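Local coordinates for protein BtGH115A (Bacteroides thetaiotaomicron, PDB 5BY3) that acts as a family GH115 4-O-methyl-alpha-glucuronidase with specificity for decorated arabinogalactans, at residues 342-347 and 394-399; 417-422 and 452-457; 480-485 and 541-546; 524-529 and 575-580. All blocks are in the same frame, centred on the assembly; numbering follows the deposited sequence.

Interactions 1 and 2 both belong to the barrel region, their centres 22 Å apart, whereas interactions 3 and 4 lie in the helical part that follows it in the chain. Interaction 1 is buried and polar, a lysine bonded to two tyrosine hydroxyls between loops that follow barrel strands. Interaction 2, partly buried, is a leucine against a tyrosine and a lysine stem among the helices around the barrel. Interactions 3 and 4 share helix 523-543 and touch it near its two ends. Interaction 3 is the more solvent-exposed, made of methyl groups and a lysine stem; interaction 4 is buried, and there an amide meets an isoleucine.

Interaction 1 (342-347 and 394-399); sequences IPYKEV and VSYWGR
Lys345 and Tyr396 bridge two loops whose backbones stay well apart, Lys345 CA and Gly398 CA being 11.7 Å from each other, and Lys345 occupies a corner of the type II' turn running from Tyr344 to Val347. The gap is spanned by long side chains. Lys345 NZ donates to Tyr396 OH at 3.2 Å, approaching the phenol at its edge, near the ring plane. The same ammonium donates within its own loop to Tyr344 OH at 3.0 Å, so one nitrogen ties both hydroxyls together. The lysine runs alongside its neighbour first: its CG sits 3.6 Å above the Tyr344 ring plane, toward the rim, before a bend at chi4 (106°) delivers NZ to the phenols. Tyr344 OH itself reaches the edge of the Tyr396 ring, 3.7 Å from CE1. Tyr396 extends across the gap because its CG stands anti to the backbone N (chi1 179°). Gly398 keeps clear of the hydroxyl, for a CB there would fall only 2.1 Å from Tyr396 OH. A methionine at Lys345 has no N-H to offer, and the two phenols would probably be freer to drift apart. Both loops follow parallel strands, 339-341 and 388-393, at the C-terminal rim where TIM barrels typically carry their active sites, and the Tyr396 side chain is about 10 Å from a bound nickel ion. The lysine thus draws two buried tyrosines from separate loops together, which is likely to restrict the movement of their phenol groups at this rim.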
# COMPACT_ATOMS: atom_id res chain seq x y z
N ILE A 342 17.01 0.06 6.86
CA ILE A 342 15.70 -0.62 6.90
C ILE A 342 15.77 -1.90 7.73
O ILE A 342 16.18 -2.93 7.20
CB ILE A 342 15.14 -0.95 5.49
CG1 ILE A 342 15.31 0.26 4.58
CG2 ILE A 342 13.64 -1.34 5.55
CD1 ILE A 342 15.28 -0.09 3.13
N PRO A 343 15.40 -1.82 9.03
CA PRO A 343 15.34 -3.01 9.90
C PRO A 343 14.01 -3.81 9.74
O PRO A 343 13.06 -3.71 10.54
CB PRO A 343 15.56 -2.44 11.30
CG PRO A 343 15.06 -1.03 11.23
CD PRO A 343 15.06 -0.59 9.78
N TYR A 344 13.97 -4.57 8.66
CA TYR A 344 12.88 -5.44 8.26
C TYR A 344 13.21 -6.85 8.76
O TYR A 344 14.39 -7.24 8.81
CB TYR A 344 12.79 -5.41 6.74
CG TYR A 344 11.79 -6.32 6.08
CD1 TYR A 344 10.42 -6.19 6.32
CD2 TYR A 344 12.22 -7.31 5.21
CE1 TYR A 344 9.51 -7.04 5.69
CE2 TYR A 344 11.33 -8.16 4.57
CZ TYR A 344 9.97 -8.04 4.81
OH TYR A 344 9.09 -8.90 4.15
N LYS A 345 12.16 -7.62 9.10
CA LYS A 345 12.28 -9.00 9.63
C LYS A 345 13.33 -9.06 10.77
O LYS A 345 13.18 -8.29 11.73
CB LYS A 345 12.47 -10.04 8.50
CG LYS A 345 11.24 -10.25 7.60
CD LYS A 345 11.39 -11.51 6.74
CE LYS A 345 10.07 -12.04 6.20
NZ LYS A 345 9.82 -11.79 4.74
N GLU A 346 14.40 -9.86 10.65
CA GLU A 346 15.34 -10.14 11.78
C GLU A 346 16.29 -8.97 12.09
O GLU A 346 16.95 -8.97 13.14
CB GLU A 346 16.17 -11.41 11.52
CG GLU A 346 17.44 -11.22 10.65
CD GLU A 346 17.15 -10.82 9.19
OE1 GLU A 346 16.10 -11.24 8.63
OE2 GLU A 346 17.97 -10.10 8.57
N VAL A 347 16.36 -8.00 11.17
CA VAL A 347 17.22 -6.83 11.35
C VAL A 347 16.67 -5.84 12.40
O VAL A 347 17.45 -5.13 13.05
CB VAL A 347 17.80 -6.23 10.01
CG1 VAL A 347 16.83 -6.31 8.84
CG2 VAL A 347 18.36 -4.82 10.15
N VAL A 394 0.88 -3.71 0.60
CA VAL A 394 -0.49 -4.06 0.12
C VAL A 394 -0.46 -5.34 -0.74
O VAL A 394 -1.46 -5.76 -1.30
CB VAL A 394 -1.24 -2.91 -0.61
CG1 VAL A 394 -1.54 -1.75 0.34
CG2 VAL A 394 -0.50 -2.46 -1.86
N SER A 395 0.72 -5.96 -0.79
CA SER A 395 0.94 -7.23 -1.49
C SER A 395 2.09 -8.01 -0.81
O SER A 395 3.02 -7.41 -0.29
CB SER A 395 1.22 -6.97 -2.97
OG SER A 395 1.57 -8.16 -3.63
N TYR A 396 2.03 -9.33 -0.79
CA TYR A 396 3.09 -10.05 -0.13
C TYR A 396 3.22 -11.50 -0.52
O TYR A 396 2.23 -12.17 -0.82
CB TYR A 396 2.89 -9.95 1.38
CG TYR A 396 3.89 -10.65 2.23
CD1 TYR A 396 5.20 -10.20 2.29
CD2 TYR A 396 3.52 -11.75 3.00
CE1 TYR A 396 6.15 -10.85 3.08
CE2 TYR A 396 4.45 -12.38 3.83
CZ TYR A 396 5.77 -11.93 3.85
OH TYR A 396 6.70 -12.52 4.68
N TRP A 397 4.46 -11.98 -0.48
CA TRP A 397 4.74 -13.43 -0.62
C TRP A 397 5.38 -13.86 0.68
O TRP A 397 6.43 -13.35 1.04
CB TRP A 397 5.67 -13.66 -1.83
CG TRP A 397 6.46 -14.97 -1.88
CD1 TRP A 397 6.50 -15.98 -0.94
CD2 TRP A 397 7.34 -15.38 -2.92
NE1 TRP A 397 7.33 -16.99 -1.34
CE2 TRP A 397 7.87 -16.65 -2.54
CE3 TRP A 397 7.73 -14.80 -4.15
CZ2 TRP A 397 8.77 -17.37 -3.36
CZ3 TRP A 397 8.64 -15.52 -4.97
CH2 TRP A 397 9.15 -16.79 -4.57
N GLY A 398 4.74 -14.78 1.41
CA GLY A 398 5.27 -15.25 2.68
C GLY A 398 4.25 -15.88 3.58
O GLY A 398 3.15 -16.19 3.12
N ARG A 399 4.64 -16.09 4.84
CA ARG A 399 3.86 -16.76 5.86
C ARG A 399 3.01 -15.74 6.64
O ARG A 399 3.43 -14.59 6.78
CB ARG A 399 4.79 -17.41 6.89
CG ARG A 399 5.55 -16.39 7.76
CD ARG A 399 6.55 -17.06 8.65
NE ARG A 399 7.63 -17.60 7.83
CZ ARG A 399 8.66 -18.30 8.27
NH1 ARG A 399 8.81 -18.60 9.57
NH2 ARG A 399 9.54 -18.70 7.39

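Interaction 2 (417-422 and 452-457); sequences QMKQAY and WNLDKV
Leu454 reaches out from the first turn of its helix and slides past Tyr422 in the opposite direction, laying CD1 obliquely against the inner part of the ring. The closest approach is 3.3 Å, from Leu454 CD1 to Tyr422 CD2, and CG and CB of the tyrosine border the same methyl. With chi1 at -174° the ring swings away from the backbone N and out toward the leucine. The other branch meets Lys419, whose stem crosses the leucine at about a right angle, with CD 4.1 Å from Leu454 CD2. A bend at chi2 (88°) turns that stem across, and its NZ is hydrogen-bonded to Ser458 OG. Replacing Tyr422 by a serine removes the ring beside Leu454 CD1 and is likely to open a gap between the helices. Just before Leu454, Asn453 caps the helix: its OD1 accepts from Lys456 N at 3.3 Å, the donor lying above the carbonyl plane. Tyr422 also rests on Trp430 of strand 429-433, so the contact joins helix 411-423, which packs on the parallel strands, to the short helix 454-459, as in the outer helical layer of a TIM barrel.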
# COMPACT_ATOMS: atom_id res chain seq x y z
N GLN A 417 -3.54 2.91 10.15
CA GLN A 417 -2.17 2.62 10.42
C GLN A 417 -1.27 3.76 9.98
O GLN A 417 -0.36 4.13 10.72
CB GLN A 417 -1.74 1.29 9.79
CG GLN A 417 -2.20 0.05 10.57
CD GLN A 417 -1.50 -0.07 11.93
OE1 GLN A 417 -2.16 -0.07 12.99
NE2 GLN A 417 -0.15 -0.14 11.90
N MSE A 418 -1.55 4.32 8.80
CA MSE A 418 -0.64 5.29 8.18
C MSE A 418 -0.84 6.66 8.78
O MSE A 418 0.12 7.42 8.89
CB MSE A 418 -0.74 5.38 6.64
CG MSE A 418 -0.34 4.11 5.93
SE MSE A 418 1.46 3.48 6.37
CE MSE A 418 2.44 5.06 5.70
N LYS A 419 -2.07 6.99 9.13
CA LYS A 419 -2.36 8.19 9.92
C LYS A 419 -1.59 8.11 11.25
O LYS A 419 -0.86 9.05 11.60
CB LYS A 419 -3.87 8.33 10.16
CG LYS A 419 -4.30 9.31 11.23
CD LYS A 419 -4.47 10.72 10.70
CE LYS A 419 -4.87 11.69 11.82
NZ LYS A 419 -4.84 13.09 11.31
N GLN A 420 -1.70 6.98 11.94
CA GLN A 420 -0.93 6.80 13.15
C GLN A 420 0.57 6.96 12.90
O GLN A 420 1.24 7.64 13.67
CB GLN A 420 -1.25 5.49 13.87
CG GLN A 420 -0.73 5.44 15.31
CD GLN A 420 -1.39 4.36 16.14
OE1 GLN A 420 -1.29 3.18 15.82
NE2 GLN A 420 -2.05 4.76 17.22
N ALA A 421 1.07 6.38 11.81
CA ALA A 421 2.48 6.52 11.45
C ALA A 421 2.93 7.98 11.32
O ALA A 421 3.97 8.37 11.88
CB ALA A 421 2.79 5.74 10.18
N TYR A 422 2.16 8.80 10.60
CA TYR A 422 2.52 10.21 10.49
C TYR A 422 2.49 10.91 11.85
O TYR A 422 3.44 11.63 12.22
CB TYR A 422 1.67 10.92 9.47
CG TYR A 422 2.08 12.36 9.18
CD1 TYR A 422 2.97 12.65 8.14
CD2 TYR A 422 1.56 13.43 9.93
CE1 TYR A 422 3.34 13.97 7.86
CE2 TYR A 422 1.91 14.75 9.65
CZ TYR A 422 2.79 15.01 8.62
OH TYR A 422 3.13 16.31 8.36
N TRP A 452 0.97 12.79 0.21
CA TRP A 452 1.04 14.10 -0.42
C TRP A 452 0.37 15.18 0.41
O TRP A 452 0.92 16.29 0.53
CB TRP A 452 0.52 14.08 -1.86
CG TRP A 452 0.49 15.50 -2.45
CD1 TRP A 452 -0.60 16.30 -2.55
CD2 TRP A 452 1.60 16.26 -2.94
NE1 TRP A 452 -0.25 17.49 -3.12
CE2 TRP A 452 1.09 17.51 -3.36
CE3 TRP A 452 2.98 16.01 -3.07
CZ2 TRP A 452 1.91 18.53 -3.87
CZ3 TRP A 452 3.80 17.03 -3.61
CH2 TRP A 452 3.26 18.27 -3.99
N ASN A 453 -0.81 14.88 0.97
CA ASN A 453 -1.57 15.82 1.79
C ASN A 453 -2.45 15.07 2.74
O ASN A 453 -3.60 14.79 2.43
CB ASN A 453 -2.42 16.76 0.93
CG ASN A 453 -2.99 17.95 1.71
OD1 ASN A 453 -3.10 17.94 2.96
ND2 ASN A 453 -3.35 19.00 0.98
N LEU A 454 -1.89 14.73 3.91
CA LEU A 454 -2.62 14.04 4.99
C LEU A 454 -3.91 14.79 5.51
O LEU A 454 -4.96 14.14 5.77
CB LEU A 454 -1.66 13.71 6.14
CG LEU A 454 -1.75 12.37 6.89
CD1 LEU A 454 -1.21 12.53 8.28
CD2 LEU A 454 -3.14 11.75 7.01
N ASP A 455 -3.83 16.12 5.66
CA ASP A 455 -4.96 16.90 6.19
C ASP A 455 -6.18 16.75 5.30
O ASP A 455 -7.29 16.58 5.82
CB ASP A 455 -4.63 18.40 6.41
CG ASP A 455 -3.41 18.66 7.34
OD1 ASP A 455 -3.22 18.00 8.40
OD2 ASP A 455 -2.63 19.57 6.99
N LYS A 456 -5.99 16.79 3.98
CA LYS A 456 -7.10 16.69 3.06
C LYS A 456 -7.77 15.33 3.24
O LYS A 456 -8.96 15.28 3.55
CB LYS A 456 -6.66 16.93 1.63
CG LYS A 456 -7.84 17.11 0.66
CD LYS A 456 -7.34 17.48 -0.73
CE LYS A 456 -8.49 17.69 -1.72
NZ LYS A 456 -9.02 16.40 -2.22
N VAL A 457 -7.01 14.25 3.13
CA VAL A 457 -7.53 12.91 3.35
C VAL A 457 -8.17 12.82 4.74
O VAL A 457 -9.31 12.34 4.85
CB VAL A 457 -6.43 11.83 3.14
CG1 VAL A 457 -6.93 10.43 3.51
CG2 VAL A 457 -5.89 11.86 1.71

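Interaction 3 (480-485 and 541-546); sequences KTILSV and EKAASK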
# COMPACT_ATOMS: atom_id res chain seq x y z
N LYS A 480 -22.99 5.64 -7.41
CA LYS A 480 -24.11 5.70 -6.48
C LYS A 480 -24.49 4.28 -6.11
O LYS A 480 -24.91 4.00 -4.98
CB LYS A 480 -25.30 6.42 -7.12
CG LYS A 480 -26.21 7.18 -6.15
CD LYS A 480 -27.48 7.60 -6.89
CE LYS A 480 -28.75 7.52 -6.04
NZ LYS A 480 -29.32 8.87 -5.76
N THR A 481 -24.33 3.37 -7.05
CA THR A 481 -24.69 1.99 -6.77
C THR A 481 -23.43 1.26 -6.23
O THR A 481 -23.53 0.39 -5.36
CB THR A 481 -25.41 1.29 -7.97
OG1 THR A 481 -24.57 0.30 -8.56
CG2 THR A 481 -25.87 2.31 -9.09
N ILE A 482 -22.26 1.67 -6.70
CA ILE A 482 -21.03 0.91 -6.52
C ILE A 482 -20.29 1.16 -5.20
O ILE A 482 -19.60 0.27 -4.71
CB ILE A 482 -20.13 1.05 -7.78
CG1 ILE A 482 -20.70 0.25 -8.96
CG2 ILE A 482 -18.69 0.65 -7.54
CD1 ILE A 482 -21.41 -1.05 -8.61
N LEU A 483 -20.43 2.35 -4.62
CA LEU A 483 -19.76 2.72 -3.37
C LEU A 483 -19.96 1.69 -2.27
O LEU A 483 -19.00 1.30 -1.62
CB LEU A 483 -20.15 4.14 -2.87
CG LEU A 483 -19.82 4.58 -1.42
CD1 LEU A 483 -18.34 4.55 -1.06
CD2 LEU A 483 -20.34 5.96 -1.18
N SER A 484 -21.21 1.29 -2.05
CA SER A 484 -21.53 0.31 -1.01
C SER A 484 -21.00 -1.08 -1.37
O SER A 484 -20.63 -1.84 -0.50
CB SER A 484 -23.04 0.26 -0.71
OG SER A 484 -23.73 -0.39 -1.77
N VAL A 485 -20.98 -1.40 -2.66
CA VAL A 485 -20.34 -2.64 -3.14
C VAL A 485 -18.84 -2.75 -2.82
O VAL A 485 -18.38 -3.79 -2.31
CB VAL A 485 -20.62 -2.85 -4.63
CG1 VAL A 485 -19.68 -3.86 -5.22
CG2 VAL A 485 -22.07 -3.27 -4.80
N GLU A 541 -23.00 -6.51 -12.08
CA GLU A 541 -23.52 -6.93 -13.39
C GLU A 541 -24.54 -5.93 -13.93
O GLU A 541 -24.45 -5.51 -15.09
CB GLU A 541 -24.14 -8.33 -13.31
CG GLU A 541 -24.19 -9.09 -14.63
CD GLU A 541 -22.83 -9.48 -15.17
OE1 GLU A 541 -21.94 -9.84 -14.39
OE2 GLU A 541 -22.65 -9.44 -16.40
N LYS A 542 -25.49 -5.54 -13.07
CA LYS A 542 -26.53 -4.59 -13.45
C LYS A 542 -25.98 -3.21 -13.76
O LYS A 542 -26.39 -2.61 -14.75
CB LYS A 542 -27.65 -4.50 -12.40
CG LYS A 542 -28.47 -5.78 -12.19
CD LYS A 542 -29.80 -5.46 -11.47
CE LYS A 542 -29.98 -6.19 -10.14
NZ LYS A 542 -30.70 -7.49 -10.22
N ALA A 543 -25.05 -2.71 -12.93
CA ALA A 543 -24.53 -1.35 -13.08
C ALA A 543 -23.58 -1.17 -14.30
O ALA A 543 -23.32 -0.03 -14.68
CB ALA A 543 -23.89 -0.86 -11.79
N ALA A 544 -23.14 -2.28 -14.91
CA ALA A 544 -22.28 -2.34 -16.10
C ALA A 544 -22.72 -1.48 -17.29
O ALA A 544 -21.90 -0.75 -17.87
CB ALA A 544 -22.09 -3.77 -16.54
N SER A 545 -24.00 -1.57 -17.66
CA SER A 545 -24.53 -0.79 -18.79
C SER A 545 -24.75 0.72 -18.46
O SER A 545 -24.77 1.53 -19.36
CB SER A 545 -25.75 -1.47 -19.42
OG SER A 545 -26.66 -1.91 -18.43
N LYS A 546 -24.84 1.08 -17.18
CA LYS A 546 -24.84 2.51 -16.75
C LYS A 546 -23.42 3.22 -16.68
O LYS A 546 -23.25 4.30 -16.06
CB LYS A 546 -25.68 2.68 -15.45
CG LYS A 546 -24.94 2.53 -14.11
CD LYS A 546 -25.85 2.22 -12.90
CE LYS A 546 -26.79 3.36 -12.53
NZ LYS A 546 -27.93 3.53 -13.46
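Thr481 has the most surface covered in this contact, and it divides its two branches between two partners. Its hydroxyl oxygen OG1 lies 3.5 Å from Ala543 CB, a van der Waals touch with no hydrogen bond in it. Its methyl CG2 faces Lys546 instead, the two side chains reaching toward each other tip to tip, with CE of the lysine at 3.7 Å from Thr481 CG2 and CD hardly farther. Lys546 brings its aliphatic stem there by folding: bends at chi3 (-67°) and chi4 (74°) curl the chain so that CD and CE, not NZ, make the approach. The backbones come close where the small residue sits, Thr481 CA and Ala543 CA being 7.1 Å apart, in keeping with a side chain that is a single methyl. This is helix packing within the helical region that follows the barrel, where helix 476-495 lies against the C-terminal part of helix 523-543, whose chain then turns toward helix 552-580. Toward solvent, the Lys546 stem closes over Thr481. Ala543 CB is also met by Ile482, the isoleucine CD1 standing 4.0 Å away on the buried side. That methyl pair continues inward, since Ile482 and Ala543 both touch Tyr555 of helix 552-580, and Ile482 also packs on Leu470 of helix 462-473.

Interaction 4 (524-529 and 575-580); sequences REINER and YAQLAR
Ile526 sets the end of its longer branch against the carboxamide of Gln577, its CD1 lying 3.6 Å from NE2 and 4.0 Å from CD of the glutamine. The two side chains cross obliquely. A chi1 of 169° points the Gln577 chain outward, and it stays extended beyond CG, which carries the amide as far as the isoleucine. Its amide is not spent on the isoleucine: OE1 accepts from the backbone N of Leu519, a bond likely to limit the rotation of the group that Ile526 leans on. The shorter branch of Ile526 turns to Leu578, with CG2 of the isoleucine 4.2 Å from CD2 of the leucine. The other leucine methyl, CD1, is bordered by the amide oxygen OD1 of Asn527 at 4.3 Å, a looser touch at the margin. Helices 523-543 and 552-580 run roughly antiparallel here, at 148° between the short segments, as the two arms of a helical hairpin. Their axes are 11.1 Å apart at closest approach, a wide spacing filled by long side chains instead of backbone contact. Leu574, a turn before Leu578, extends the apolar seam by touching Ile526, while on the outer side Arg524 pairs with Asp640. No hydrogen bond joins the two segments; they meet by van der Waals contact, one purely apolar pair and two in which a methyl rests on an amide, with OE1 of the buried Gln577 bound by Leu519 N, which probably steadies the amide surface against Ile526.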
# COMPACT_ATOMS: atom_id res chain seq x y z
N ARG A 524 -24.80 -21.85 8.41
CA ARG A 524 -25.51 -20.56 8.42
C ARG A 524 -24.57 -19.40 8.00
O ARG A 524 -24.84 -18.72 7.01
CB ARG A 524 -26.22 -20.34 9.76
CG ARG A 524 -26.99 -19.03 9.88
CD ARG A 524 -27.28 -18.75 11.34
NE ARG A 524 -27.00 -17.35 11.71
CZ ARG A 524 -25.81 -16.85 12.09
NH1 ARG A 524 -24.73 -17.62 12.16
NH2 ARG A 524 -25.70 -15.56 12.40
N GLU A 525 -23.45 -19.23 8.70
CA GLU A 525 -22.41 -18.21 8.35
C GLU A 525 -21.89 -18.33 6.91
O GLU A 525 -21.62 -17.33 6.25
CB GLU A 525 -21.23 -18.28 9.34
CG GLU A 525 -21.54 -17.77 10.75
CD GLU A 525 -20.54 -18.21 11.85
OE1 GLU A 525 -19.88 -19.26 11.74
OE2 GLU A 525 -20.45 -17.50 12.89
N ILE A 526 -21.77 -19.56 6.41
CA ILE A 526 -21.30 -19.81 5.05
C ILE A 526 -22.33 -19.31 4.04
O ILE A 526 -21.99 -18.52 3.14
CB ILE A 526 -20.94 -21.29 4.83
CG1 ILE A 526 -19.68 -21.65 5.60
CG2 ILE A 526 -20.75 -21.59 3.36
CD1 ILE A 526 -19.50 -23.14 5.81
N ASN A 527 -23.58 -19.73 4.23
CA ASN A 527 -24.72 -19.28 3.41
C ASN A 527 -24.89 -17.78 3.41
O ASN A 527 -25.04 -17.18 2.35
CB ASN A 527 -26.02 -19.95 3.86
CG ASN A 527 -26.05 -21.41 3.50
OD1 ASN A 527 -25.39 -21.82 2.56
ND2 ASN A 527 -26.81 -22.20 4.24
N GLU A 528 -24.83 -17.19 4.61
CA GLU A 528 -24.89 -15.75 4.79
C GLU A 528 -23.79 -15.06 3.96
O GLU A 528 -24.07 -14.14 3.20
CB GLU A 528 -24.85 -15.43 6.29
CG GLU A 528 -25.08 -13.97 6.68
CD GLU A 528 -25.34 -13.78 8.17
OE1 GLU A 528 -25.46 -14.79 8.90
OE2 GLU A 528 -25.43 -12.61 8.61
N ARG A 529 -22.56 -15.58 4.02
CA ARG A 529 -21.42 -15.02 3.27
C ARG A 529 -21.63 -15.26 1.77
O ARG A 529 -21.47 -14.33 0.95
CB ARG A 529 -20.07 -15.60 3.79
CG ARG A 529 -18.78 -14.98 3.19
CD ARG A 529 -17.47 -15.61 3.71
NE ARG A 529 -16.26 -15.18 2.96
CZ ARG A 529 -15.54 -14.07 3.22
NH1 ARG A 529 -15.86 -13.25 4.25
NH2 ARG A 529 -14.48 -13.78 2.46
N TYR A 575 -18.53 -23.69 -1.59
CA TYR A 575 -19.30 -24.84 -2.11
C TYR A 575 -18.52 -26.12 -1.90
O TYR A 575 -19.09 -27.13 -1.54
CB TYR A 575 -19.61 -24.72 -3.61
CG TYR A 575 -20.55 -23.61 -4.06
CD1 TYR A 575 -21.63 -23.19 -3.28
CD2 TYR A 575 -20.38 -23.03 -5.34
CE1 TYR A 575 -22.48 -22.18 -3.71
CE2 TYR A 575 -21.23 -22.02 -5.80
CZ TYR A 575 -22.29 -21.60 -4.99
OH TYR A 575 -23.12 -20.60 -5.45
N ALA A 576 -17.21 -26.06 -2.11
CA ALA A 576 -16.31 -27.17 -1.84
C ALA A 576 -16.43 -27.66 -0.39
O ALA A 576 -16.43 -28.90 -0.13
CB ALA A 576 -14.88 -26.78 -2.16
N GLN A 577 -16.54 -26.71 0.56
CA GLN A 577 -16.66 -27.06 1.97
C GLN A 577 -18.02 -27.71 2.25
O GLN A 577 -18.10 -28.72 2.98
CB GLN A 577 -16.41 -25.86 2.89
CG GLN A 577 -16.77 -26.11 4.35
CD GLN A 577 -16.11 -25.15 5.30
OE1 GLN A 577 -15.17 -24.44 4.95
NE2 GLN A 577 -16.57 -25.14 6.53
N LEU A 578 -19.09 -27.14 1.68
CA LEU A 578 -20.44 -27.72 1.77
C LEU A 578 -20.49 -29.09 1.11
O LEU A 578 -21.12 -29.98 1.65
CB LEU A 578 -21.49 -26.80 1.20
CG LEU A 578 -21.71 -25.43 1.85
CD1 LEU A 578 -22.56 -24.60 0.93
CD2 LEU A 578 -22.29 -25.52 3.25
N ALA A 579 -19.77 -29.25 -0.01
CA ALA A 579 -19.69 -30.52 -0.75
C ALA A 579 -19.01 -31.67 -0.01
O ALA A 579 -19.51 -32.79 -0.05
CB ALA A 579 -19.04 -30.30 -2.11
N ARG A 580 -17.86 -31.40 0.62
CA ARG A 580 -17.19 -32.34 1.54
C ARG A 580 -18.13 -32.92 2.58
O ARG A 580 -17.99 -34.07 2.96
CB ARG A 580 -16.02 -31.66 2.30
CG ARG A 580 -14.73 -31.49 1.48
CD ARG A 580 -13.53 -31.15 2.36
NE ARG A 580 -13.61 -29.81 2.99
CZ ARG A 580 -13.24 -28.68 2.41
NH1 ARG A 580 -12.75 -28.66 1.16
NH2 ARG A 580 -13.36 -27.54 3.07